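Local coordinates for protein dihydropteroate synthase (Clostridioides difficile, PDB 6PZ2) that catalyses the joining of p-aminobenzoate to a dihydropterin pyrophosphate to give dihydropteroate, a step of folate synthesis and the target of sulfonamide drugs, at residues I51-G56 with M110-W115; S91-K96 with I245-D250; K184-N189 with K213-K218. All blocks are in the same frame, centred on the assembly; numbering follows the deposited sequence.

Contact 1 (I51-G56 with M110-W115); sequences IIDLGG and MVNDVW. With PT1 (pteroic acid), chain K.
Asn112 reaches from strand 110-113 to the carboxylate of Asp53 on strand 51-55 and turns the same amide to pteroic acid, ND2 serving both partners. The side chain points into the barrel, and its anti torsion (chi1 180°) holds CG beside the carbonyl carbon and extends the amide toward Asp53 and the ligand. Starting at the root, CB of Asn112 packs 3.4 Å from OD1 of Asp53. CG of Asn112 lies 3.5 Å from N11 of pteroic acid. From there the amide divides: OD1 of Asn112 accepts from the amino group N11 of pteroic acid at 2.8 Å, a nearly straight bond (165°), while ND2 of Asn112 gives to ring nitrogen N9 at 3.1 Å. The two bonds together let the amide read the acceptor-donor edge of the pterin. ND2 of Asn112 also gives to Asp53 OD2 at 3.0 Å, with the oxygen near the amide plane but the nitrogen 32° out of the carboxylate plane on its syn side; a second, weak bond goes to OD1. Both strands belong to the parallel barrel of the TIM-barrel pterin-binding family, with strand 90-93 between them, so the two meet through side chains that point into the barrel. Ser91 holds Asp53 through OD1. Nearer the N-terminal strand ends, CD1 of Ile51 rests 4.4 Å from CB of Met110. Past the strand end, Val114 CG1 lies 3.7 Å from N8 of the pterin.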
loop_
_atom_site.group_PDB
_atom_site.type_symbol
_atom_site.label_atom_id
_atom_site.label_comp_id
_atom_site.label_asym_id
_atom_site.label_seq_id
_atom_site.Cartn_x
_atom_site.Cartn_y
_atom_site.Cartn_z
ATOM N N ILE A 51 -4.195 18.717 -7.328
ATOM C CA ILE A 51 -3.393 19.615 -8.136
ATOM C C ILE A 51 -2.963 18.805 -9.359
ATOM O O ILE A 51 -2.830 17.583 -9.228
ATOM C CB ILE A 51 -2.176 20.176 -7.370
ATOM C CG1 ILE A 51 -1.335 21.125 -8.235
ATOM C CG2 ILE A 51 -1.291 19.064 -6.825
ATOM C CD1 ILE A 51 -0.484 22.073 -7.442
ATOM N N ILE A 52 -2.772 19.467 -10.498
ATOM C CA ILE A 52 -2.342 18.816 -11.744
ATOM C C ILE A 52 -0.939 19.324 -12.096
ATOM O O ILE A 52 -0.749 20.537 -12.202
ATOM C CB ILE A 52 -3.283 19.162 -12.912
ATOM C CG1 ILE A 52 -4.768 18.946 -12.599
ATOM C CG2 ILE A 52 -2.832 18.455 -14.180
ATOM C CD1 ILE A 52 -5.223 17.521 -12.659
ATOM N N ASP A 53 -0.020 18.411 -12.387
ATOM C CA ASP A 53 1.349 18.716 -12.700
ATOM C C ASP A 53 1.490 18.566 -14.210
ATOM O O ASP A 53 1.566 17.450 -14.734
ATOM C CB ASP A 53 2.347 17.781 -12.015
ATOM C CG ASP A 53 3.814 18.187 -12.095
ATOM O OD1 ASP A 53 4.114 19.380 -11.841
ATOM O OD2 ASP A 53 4.665 17.304 -12.372
ATOM N N LEU A 54 1.635 19.714 -14.853
ATOM C CA LEU A 54 1.612 19.783 -16.293
ATOM C C LEU A 54 3.047 19.914 -16.803
ATOM O O LEU A 54 3.757 20.790 -16.376
ATOM C CB LEU A 54 0.784 21.019 -16.646
ATOM C CG LEU A 54 0.823 21.445 -18.103
ATOM C CD1 LEU A 54 0.237 20.358 -18.980
ATOM C CD2 LEU A 54 0.055 22.753 -18.245
ATOM N N GLY A 55 3.458 19.105 -17.759
ATOM C CA GLY A 55 4.829 19.207 -18.253
ATOM C C GLY A 55 4.880 19.148 -19.766
ATOM O O GLY A 55 4.169 18.354 -20.380
ATOM N N GLY A 56 5.718 19.975 -20.369
ATOM C CA GLY A 56 5.828 19.989 -21.808
ATOM C C GLY A 56 7.156 19.414 -22.271
ATOM O O GLY A 56 7.425 19.335 -23.457
ATOM N N MET A 110 2.205 26.561 -8.671
ATOM C CA MET A 110 3.428 26.003 -8.117
ATOM C C MET A 110 4.389 25.703 -9.272
ATOM O O MET A 110 3.950 25.337 -10.339
ATOM C CB MET A 110 3.113 24.683 -7.400
ATOM C CG MET A 110 4.331 23.792 -7.125
ATOM S SD MET A 110 3.939 22.223 -6.258
ATOM C CE MET A 110 3.652 22.828 -4.597
ATOM N N VAL A 111 5.677 25.908 -9.063
ATOM C CA VAL A 111 6.666 25.458 -10.004
ATOM C C VAL A 111 7.240 24.173 -9.406
ATOM O O VAL A 111 7.733 24.150 -8.301
ATOM C CB VAL A 111 7.756 26.524 -10.236
ATOM C CG1 VAL A 111 8.875 25.991 -11.114
ATOM C CG2 VAL A 111 7.191 27.811 -10.820
ATOM N N ASN A 112 7.200 23.126 -10.192
ATOM C CA ASN A 112 7.783 21.887 -9.864
ATOM C C ASN A 112 9.134 21.784 -10.578
ATOM O O ASN A 112 9.188 21.349 -11.727
ATOM C CB ASN A 112 6.835 20.754 -10.271
ATOM C CG ASN A 112 7.389 19.381 -9.952
ATOM O OD1 ASN A 112 8.241 19.284 -9.075
ATOM N ND2 ASN A 112 6.934 18.345 -10.656
ATOM N N ASP A 113 10.215 22.063 -9.870
ATOM C CA ASP A 113 11.541 22.102 -10.513
ATOM C C ASP A 113 12.342 20.837 -10.208
ATOM O O ASP A 113 12.876 20.714 -9.119
ATOM C CB ASP A 113 12.327 23.306 -9.998
ATOM C CG ASP A 113 13.648 23.540 -10.712
ATOM O OD1 ASP A 113 14.080 22.660 -11.482
ATOM O OD2 ASP A 113 14.206 24.633 -10.528
ATOM N N VAL A 114 12.542 19.987 -11.205
ATOM C CA VAL A 114 13.265 18.727 -11.016
ATOM C C VAL A 114 14.778 18.942 -10.977
ATOM O O VAL A 114 15.497 17.944 -10.930
ATOM C CB VAL A 114 12.935 17.675 -12.090
ATOM C CG1 VAL A 114 11.449 17.319 -12.096
ATOM C CG2 VAL A 114 13.414 18.094 -13.474
ATOM N N TRP A 115 15.251 20.180 -10.990
ATOM C CA TRP A 115 16.666 20.466 -10.681
ATOM C C TRP A 115 16.805 21.332 -9.427
ATOM O O TRP A 115 17.895 21.726 -9.053
ATOM C CB TRP A 115 17.340 21.104 -11.892
ATOM C CG TRP A 115 17.810 20.054 -12.838
ATOM C CD1 TRP A 115 17.256 19.669 -14.022
ATOM C CD2 TRP A 115 18.933 19.196 -12.615
ATOM N NE1 TRP A 115 17.978 18.633 -14.568
ATOM C CE2 TRP A 115 19.006 18.319 -13.719
ATOM C CE3 TRP A 115 19.873 19.093 -11.585
ATOM C CZ2 TRP A 115 19.984 17.335 -13.815
ATOM C CZ3 TRP A 115 20.865 18.146 -11.705
ATOM C CH2 TRP A 115 20.914 17.286 -12.802
HETATM C C2 PT1 K . 9.285 13.367 -9.188
HETATM C C3 PT1 K . 9.169 13.467 -10.633
HETATM C C5 PT1 K . 8.774 14.792 -11.113
HETATM N N6 PT1 K . 9.371 12.451 -11.513
HETATM C C7 PT1 K . 8.733 15.619 -8.914
HETATM N N9 PT1 K . 8.604 15.782 -10.238
HETATM C C10 PT1 K . 9.248 12.669 -12.832
HETATM N N11 PT1 K . 8.518 16.641 -8.065
HETATM C C12 PT1 K . 8.911 13.945 -13.301
HETATM C C21 PT1 K . 12.682 5.767 -13.923
HETATM O O22 PT1 K . 13.674 5.428 -13.260
HETATM O O1 PT1 K . 9.634 12.213 -8.599
HETATM N N4 PT1 K . 9.094 14.436 -8.388
HETATM N N8 PT1 K . 8.643 14.960 -12.447
HETATM C C13 PT1 K . 9.514 11.534 -13.799
HETATM N N14 PT1 K . 10.898 11.111 -13.622
HETATM C C15 PT1 K . 11.298 9.828 -13.763
HETATM C C16 PT1 K . 10.501 8.849 -14.367
HETATM C C17 PT1 K . 12.526 9.466 -13.225
HETATM C C18 PT1 K . 10.971 7.541 -14.450
HETATM C C19 PT1 K . 12.996 8.158 -13.302
HETATM C C20 PT1 K . 12.210 7.192 -13.907
HETATM O O23 PT1 K . 12.050 4.913 -14.548
#

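Contact 2 (S91-K96 with I245-D250); sequences SIDTYK and IVRVHD. With PT1 (pteroic acid), chain K; SO4 (sulfate ion), chain B.
Asp93 and Arg247 meet beside the pterin of pteroic acid in a long salt bridge, OD2 of Asp93 to NH2 of Arg247 at 3.5 Å. The carboxylate and guanidinium planes stand 79° apart, so the pair is not the flat, two-pronged kind. Both side chains come close to N8 of the ligand: Asp93 OD2 lies 3.1 Å from N8, and the guanidinium lays one face over the same nitrogen, with CZ of Arg247 3.3 Å from N8. At its edge, the guanidinium grips a sulfate, NH2 of Arg247 giving to sulfate O2 at 2.8 Å and NH1 to O3 at 3.2 Å. His249 NE2 donates to O4 of the same ion at 2.8 Å, and Arg60 holds it too; the sulfate, probably from the crystallisation liquor, may mark where a phosphate of the dihydropterin pyrophosphate binds. Behind this shell, the extended chain of Arg247 (chi1 179°) reaches from strand 245-248 into the barrel interior, and Asp53 pairs with its NE, while Ser211 holds ND1 of His249. Strand 245-248 lies beside strand 13-19, whose Met15 and Ile17 pack on Arg247; strand 90-93 lies between strands 51-55 and 110-113, with helix 97-105 against its outer face.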
loop_
_atom_site.group_PDB
_atom_site.type_symbol
_atom_site.label_atom_id
_atom_site.label_comp_id
_atom_site.label_asym_id
_atom_site.label_seq_id
_atom_site.Cartn_x
_atom_site.Cartn_y
_atom_site.Cartn_z
ATOM N N SER A 91 0.414 22.905 -11.347
ATOM C CA SER A 91 1.808 22.923 -11.059
ATOM C C SER A 91 2.519 22.878 -12.406
ATOM O O SER A 91 2.093 22.088 -13.229
ATOM C CB SER A 91 2.141 21.706 -10.226
ATOM O OG SER A 91 3.525 21.468 -10.218
ATOM N N ILE A 92 3.598 23.627 -12.619
ATOM C CA ILE A 92 4.238 23.532 -13.921
ATOM C C ILE A 92 5.556 22.782 -13.717
ATOM O O ILE A 92 6.425 23.198 -12.983
ATOM C CB ILE A 92 4.436 24.907 -14.591
ATOM C CG1 ILE A 92 5.194 24.806 -15.916
ATOM C CG2 ILE A 92 5.193 25.852 -13.670
ATOM C CD1 ILE A 92 4.398 24.280 -17.071
ATOM N N ASP A 93 5.665 21.658 -14.388
ATOM C CA ASP A 93 6.808 20.818 -14.248
ATOM C C ASP A 93 7.849 21.368 -15.218
ATOM O O ASP A 93 7.885 20.951 -16.352
ATOM C CB ASP A 93 6.465 19.363 -14.591
ATOM C CG ASP A 93 7.570 18.344 -14.340
ATOM O OD1 ASP A 93 8.786 18.645 -14.544
ATOM O OD2 ASP A 93 7.196 17.226 -13.953
ATOM N N THR A 94 8.671 22.287 -14.776
ATOM C CA THR A 94 9.730 22.802 -15.653
ATOM C C THR A 94 10.932 23.183 -14.781
ATOM O O THR A 94 10.728 23.634 -13.656
ATOM C CB THR A 94 9.269 24.048 -16.430
ATOM O OG1 THR A 94 10.287 24.403 -17.362
ATOM C CG2 THR A 94 9.019 25.244 -15.539
ATOM N N TYR A 95 12.145 23.043 -15.310
ATOM C CA TYR A 95 13.304 23.599 -14.657
ATOM C C TYR A 95 13.747 24.892 -15.350
ATOM O O TYR A 95 14.798 25.440 -14.995
ATOM C CB TYR A 95 14.476 22.616 -14.671
ATOM C CG TYR A 95 14.831 22.054 -16.020
ATOM C CD1 TYR A 95 15.778 22.653 -16.833
ATOM C CD2 TYR A 95 14.260 20.872 -16.451
ATOM C CE1 TYR A 95 16.149 22.095 -18.046
ATOM C CE2 TYR A 95 14.594 20.312 -17.673
ATOM C CZ TYR A 95 15.532 20.932 -18.477
ATOM O OH TYR A 95 15.835 20.367 -19.684
ATOM N N LYS A 96 12.975 25.387 -16.318
ATOM C CA LYS A 96 13.361 26.618 -17.024
ATOM C C LYS A 96 12.567 27.812 -16.485
ATOM O O LYS A 96 11.342 27.814 -16.448
ATOM C CB LYS A 96 13.162 26.440 -18.525
ATOM C CG LYS A 96 13.851 25.203 -19.086
ATOM C CD LYS A 96 13.766 25.106 -20.579
ATOM C CE LYS A 96 14.252 23.779 -21.122
ATOM N NZ LYS A 96 13.346 22.654 -20.790
ATOM N N ILE A 245 2.383 14.992 -0.212
ATOM C CA ILE A 245 1.843 15.034 -1.533
ATOM C C ILE A 245 2.487 13.891 -2.305
ATOM O O ILE A 245 3.723 13.808 -2.271
ATOM C CB ILE A 245 2.171 16.365 -2.252
ATOM C CG1 ILE A 245 1.798 17.595 -1.419
ATOM C CG2 ILE A 245 1.540 16.382 -3.634
ATOM C CD1 ILE A 245 2.153 18.929 -2.040
ATOM N N VAL A 246 1.688 13.121 -3.038
ATOM C CA VAL A 246 2.231 12.100 -3.923
ATOM C C VAL A 246 1.884 12.474 -5.360
ATOM O O VAL A 246 0.757 12.849 -5.657
ATOM C CB VAL A 246 1.734 10.679 -3.585
ATOM C CG1 VAL A 246 2.332 10.201 -2.276
ATOM C CG2 VAL A 246 0.217 10.562 -3.545
ATOM N N ARG A 247 2.866 12.329 -6.238
ATOM C CA ARG A 247 2.690 12.625 -7.646
ATOM C C ARG A 247 2.479 11.283 -8.357
ATOM O O ARG A 247 3.433 10.527 -8.441
ATOM C CB ARG A 247 3.953 13.320 -8.191
ATOM C CG ARG A 247 3.950 13.684 -9.670
ATOM C CD ARG A 247 5.230 14.370 -10.135
ATOM N NE ARG A 247 5.317 14.668 -11.561
ATOM C CZ ARG A 247 5.605 13.798 -12.518
ATOM N NH1 ARG A 247 5.928 12.544 -12.232
ATOM N NH2 ARG A 247 5.547 14.192 -13.779
ATOM N N VAL A 248 1.312 11.053 -8.951
ATOM C CA VAL A 248 0.887 9.744 -9.434
ATOM C C VAL A 248 0.200 9.842 -10.797
ATOM O O VAL A 248 -0.427 10.853 -11.108
ATOM C CB VAL A 248 -0.048 9.052 -8.432
ATOM C CG1 VAL A 248 0.701 8.712 -7.150
ATOM C CG2 VAL A 248 -1.285 9.901 -8.155
ATOM N N HIS A 249 0.339 8.774 -11.594
ATOM C CA HIS A 249 -0.501 8.596 -12.778
ATOM C C HIS A 249 -1.929 8.135 -12.450
ATOM O O HIS A 249 -2.832 8.419 -13.215
ATOM C CB HIS A 249 0.106 7.550 -13.700
ATOM C CG HIS A 249 1.467 7.952 -14.135
ATOM N ND1 HIS A 249 2.594 7.547 -13.443
ATOM C CD2 HIS A 249 1.874 8.702 -15.181
ATOM C CE1 HIS A 249 3.648 8.051 -14.054
ATOM N NE2 HIS A 249 3.241 8.775 -15.120
ATOM N N ASP A 250 -2.132 7.347 -11.400
ATOM C CA ASP A 250 -3.404 6.699 -11.175
ATOM C C ASP A 250 -3.992 7.343 -9.921
ATOM O O ASP A 250 -3.684 6.988 -8.777
ATOM C CB ASP A 250 -3.258 5.185 -11.005
ATOM C CG ASP A 250 -2.605 4.492 -12.187
ATOM O OD1 ASP A 250 -1.381 4.227 -12.151
ATOM O OD2 ASP A 250 -3.324 4.249 -13.148
HETATM C C2 PT1 K . 9.285 13.367 -9.188
HETATM C C3 PT1 K . 9.169 13.467 -10.633
HETATM C C5 PT1 K . 8.774 14.792 -11.113
HETATM N N6 PT1 K . 9.371 12.451 -11.513
HETATM C C7 PT1 K . 8.733 15.619 -8.914
HETATM N N9 PT1 K . 8.604 15.782 -10.238
HETATM C C10 PT1 K . 9.248 12.669 -12.832
HETATM N N11 PT1 K . 8.518 16.641 -8.065
HETATM C C12 PT1 K . 8.911 13.945 -13.301
HETATM C C21 PT1 K . 12.682 5.767 -13.923
HETATM O O22 PT1 K . 13.674 5.428 -13.260
HETATM O O1 PT1 K . 9.634 12.213 -8.599
HETATM N N4 PT1 K . 9.094 14.436 -8.388
HETATM N N8 PT1 K . 8.643 14.960 -12.447
HETATM C C13 PT1 K . 9.514 11.534 -13.799
HETATM N N14 PT1 K . 10.898 11.111 -13.622
HETATM C C15 PT1 K . 11.298 9.828 -13.763
HETATM C C16 PT1 K . 10.501 8.849 -14.367
HETATM C C17 PT1 K . 12.526 9.466 -13.225
HETATM C C18 PT1 K . 10.971 7.541 -14.450
HETATM C C19 PT1 K . 12.996 8.158 -13.302
HETATM C C20 PT1 K . 12.210 7.192 -13.907
HETATM O O23 PT1 K . 12.050 4.913 -14.548
HETATM S S SO4 B . 6.338 10.650 -15.531
HETATM O O1 SO4 B . 7.590 10.117 -16.114
HETATM O O2 SO4 B . 6.439 12.121 -15.404
HETATM O O3 SO4 B . 6.121 10.052 -14.195
HETATM O O4 SO4 B . 5.199 10.309 -16.413
#

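Contact 3 (K184-N189 with K213-K218); sequences KDFEQN and KSVIGK. With PT1 (pteroic acid), chain K.
Phe186 and Val215 bring their CA atoms to 5.6 Å, the nearest CA pair between the first turn of helix 186-195 and the one-turn helix 214-217. Asp185 caps the first helix: its OD1 accepts from Gln188 N while Gln188 OE1 takes Asp185 N at 2.8 Å, a capping box. Phe186, its CG anti to the backbone N (chi1 175°), swings its ring over the second helix. The ring edge meets the backbone, CE1 of Phe186 lying 3.4 Å from O of Val215, which has no hydrogen-bond partner in the model. The bent aliphatic chain of Lys218 covers one face, CB of Lys218 lying 3.8 Å from CD1 of Phe186 and CG of Lys218 offset toward the rim. Val215 CG2 is wedged between Phe186 CD1 and CB of Asn189, 3.6 Å from the latter. On the ligand side, Lys213 NZ gives to O1 of pteroic acid at 2.7 Å and to N6, while the N-terminus of helix 214-217 takes the benzoate carboxylate, Ser214 N giving to O23 at 2.9 Å and OG to O22. Both helices follow barrel strands, 174-177 and 207-208; helix 149-166 flanks Lys184 and Gln188, and Asn189 OD1 accepts from Gly181 N after strand 174-177.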
loop_
_atom_site.group_PDB
_atom_site.type_symbol
_atom_site.label_atom_id
_atom_site.label_comp_id
_atom_site.label_asym_id
_atom_site.label_seq_id
_atom_site.Cartn_x
_atom_site.Cartn_y
_atom_site.Cartn_z
ATOM N N LYS A 184 20.351 8.362 -8.922
ATOM C CA LYS A 184 20.242 7.316 -7.924
ATOM C C LYS A 184 19.993 5.997 -8.641
ATOM O O LYS A 184 19.092 5.908 -9.448
ATOM C CB LYS A 184 19.101 7.566 -6.937
ATOM C CG LYS A 184 19.228 8.855 -6.136
ATOM C CD LYS A 184 17.943 9.180 -5.371
ATOM C CE LYS A 184 17.950 10.550 -4.738
ATOM N NZ LYS A 184 17.712 11.613 -5.747
ATOM N N ASP A 185 20.749 4.972 -8.280
ATOM C CA ASP A 185 20.467 3.617 -8.756
ATOM C C ASP A 185 19.465 2.922 -7.822
ATOM O O ASP A 185 18.965 3.498 -6.846
ATOM C CB ASP A 185 21.748 2.792 -8.902
ATOM C CG ASP A 185 22.498 2.546 -7.612
ATOM O OD1 ASP A 185 21.917 2.655 -6.484
ATOM O OD2 ASP A 185 23.694 2.268 -7.753
ATOM N N PHE A 186 19.205 1.666 -8.155
ATOM C CA PHE A 186 18.177 0.860 -7.506
ATOM C C PHE A 186 18.350 0.889 -5.986
ATOM O O PHE A 186 17.447 1.279 -5.238
ATOM C CB PHE A 186 18.178 -0.576 -8.032
ATOM C CG PHE A 186 17.205 -1.453 -7.284
ATOM C CD1 PHE A 186 15.837 -1.273 -7.443
ATOM C CD2 PHE A 186 17.661 -2.364 -6.344
ATOM C CE1 PHE A 186 14.936 -2.030 -6.717
ATOM C CE2 PHE A 186 16.756 -3.140 -5.641
ATOM C CZ PHE A 186 15.405 -2.962 -5.816
ATOM N N GLU A 187 19.554 0.565 -5.560
ATOM C CA GLU A 187 19.830 0.419 -4.144
ATOM C C GLU A 187 19.686 1.761 -3.429
ATOM O O GLU A 187 19.312 1.823 -2.256
ATOM C CB GLU A 187 21.221 -0.195 -3.960
ATOM C CG GLU A 187 21.160 -1.708 -3.999
ATOM C CD GLU A 187 22.413 -2.430 -4.457
ATOM O OE1 GLU A 187 23.440 -1.758 -4.697
ATOM O OE2 GLU A 187 22.351 -3.672 -4.575
ATOM N N GLN A 188 20.077 2.824 -4.113
ATOM C CA GLN A 188 20.037 4.135 -3.496
ATOM C C GLN A 188 18.570 4.572 -3.404
ATOM O O GLN A 188 18.170 5.183 -2.415
ATOM C CB GLN A 188 20.871 5.134 -4.295
ATOM C CG GLN A 188 22.362 4.811 -4.270
ATOM C CD GLN A 188 23.170 5.474 -5.362
ATOM O OE1 GLN A 188 22.684 5.749 -6.454
ATOM N NE2 GLN A 188 24.434 5.733 -5.073
ATOM N N ASN A 189 17.805 4.261 -4.441
ATOM C CA ASN A 189 16.380 4.606 -4.432
ATOM C C ASN A 189 15.670 3.894 -3.273
ATOM O O ASN A 189 14.876 4.517 -2.519
ATOM C CB ASN A 189 15.730 4.249 -5.766
ATOM C CG ASN A 189 16.048 5.246 -6.858
ATOM O OD1 ASN A 189 16.002 6.446 -6.608
ATOM N ND2 ASN A 189 16.390 4.758 -8.040
ATOM N N LYS A 213 7.977 4.003 -11.934
ATOM C CA LYS A 213 9.399 4.148 -12.198
ATOM C C LYS A 213 10.094 2.784 -12.186
ATOM O O LYS A 213 9.565 1.781 -11.716
ATOM C CB LYS A 213 10.022 5.093 -11.172
ATOM C CG LYS A 213 9.529 6.521 -11.323
ATOM C CD LYS A 213 10.320 7.550 -10.576
ATOM C CE LYS A 213 9.619 8.889 -10.627
ATOM N NZ LYS A 213 10.349 9.889 -9.826
ATOM N N SER A 214 11.301 2.793 -12.726
ATOM C CA SER A 214 12.112 1.601 -12.913
ATOM C C SER A 214 12.530 1.017 -11.562
ATOM O O SER A 214 12.848 -0.151 -11.472
ATOM C CB SER A 214 13.336 1.923 -13.731
ATOM O OG SER A 214 14.213 2.705 -12.936
ATOM N N VAL A 215 12.562 1.810 -10.504
ATOM C CA VAL A 215 12.842 1.240 -9.178
ATOM C C VAL A 215 11.756 0.225 -8.777
ATOM O O VAL A 215 12.043 -0.775 -8.113
ATOM C CB VAL A 215 12.974 2.307 -8.077
ATOM C CG1 VAL A 215 11.702 3.128 -7.881
ATOM C CG2 VAL A 215 13.380 1.663 -6.755
ATOM N N ILE A 216 10.513 0.476 -9.163
ATOM C CA ILE A 216 9.449 -0.462 -8.925
ATOM C C ILE A 216 9.555 -1.614 -9.927
ATOM O O ILE A 216 9.435 -2.782 -9.565
ATOM C CB ILE A 216 8.096 0.250 -9.012
ATOM C CG1 ILE A 216 8.022 1.356 -7.963
ATOM C CG2 ILE A 216 7.002 -0.778 -8.881
ATOM C CD1 ILE A 216 6.752 2.156 -8.046
ATOM N N GLY A 217 9.855 -1.291 -11.170
ATOM C CA GLY A 217 9.969 -2.307 -12.235
ATOM C C GLY A 217 11.039 -3.345 -11.969
ATOM O O GLY A 217 10.987 -4.472 -12.471
ATOM N N LYS A 218 12.041 -2.975 -11.205
ATOM C CA LYS A 218 13.081 -3.927 -10.921
ATOM C C LYS A 218 12.557 -4.959 -9.913
ATOM O O LYS A 218 13.042 -6.066 -9.923
ATOM C CB LYS A 218 14.323 -3.231 -10.365
ATOM C CG LYS A 218 15.630 -3.970 -10.611
ATOM C CD LYS A 218 16.817 -3.042 -10.813
ATOM C CE LYS A 218 16.593 -1.924 -11.818
ATOM N NZ LYS A 218 17.872 -1.275 -12.203
HETATM C C2 PT1 K . 9.285 13.367 -9.188
HETATM C C3 PT1 K . 9.169 13.467 -10.633
HETATM C C5 PT1 K . 8.774 14.792 -11.113
HETATM N N6 PT1 K . 9.371 12.451 -11.513
HETATM C C7 PT1 K . 8.733 15.619 -8.914
HETATM N N9 PT1 K . 8.604 15.782 -10.238
HETATM C C10 PT1 K . 9.248 12.669 -12.832
HETATM N N11 PT1 K . 8.518 16.641 -8.065
HETATM C C12 PT1 K . 8.911 13.945 -13.301
HETATM C C21 PT1 K . 12.682 5.767 -13.923
HETATM O O22 PT1 K . 13.674 5.428 -13.260
HETATM O O1 PT1 K . 9.634 12.213 -8.599
HETATM N N4 PT1 K . 9.094 14.436 -8.388
HETATM N N8 PT1 K . 8.643 14.960 -12.447
HETATM C C13 PT1 K . 9.514 11.534 -13.799
HETATM N N14 PT1 K . 10.898 11.111 -13.622
HETATM C C15 PT1 K . 11.298 9.828 -13.763
HETATM C C16 PT1 K . 10.501 8.849 -14.367
HETATM C C17 PT1 K . 12.526 9.466 -13.225
HETATM C C18 PT1 K . 10.971 7.541 -14.450
HETATM C C19 PT1 K . 12.996 8.158 -13.302
HETATM C C20 PT1 K . 12.210 7.192 -13.907
HETATM O O23 PT1 K . 12.050 4.913 -14.548
#

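In the fold
Contacts 1 and 2 lie in the barrel core, their centres 4 Å apart, and interlock: strand 90-93 of contact 2 separates the two strands of contact 1, and Ser91 bonds Asp53. All of their touching residues are buried, and most of what joins their segments is polar or charged. The centre of contact 3 lies about 17 Å from the centre of the chain; this contact joins two helices rather than strands, and is mainly apolar, with the exposed Lys218 at its margin. Pteroic acid links all three: contact 1 takes the amino edge of the pterin, contact 2 its N8 side and ring face, and contact 3 the pterin oxo group and the benzoate carboxylate.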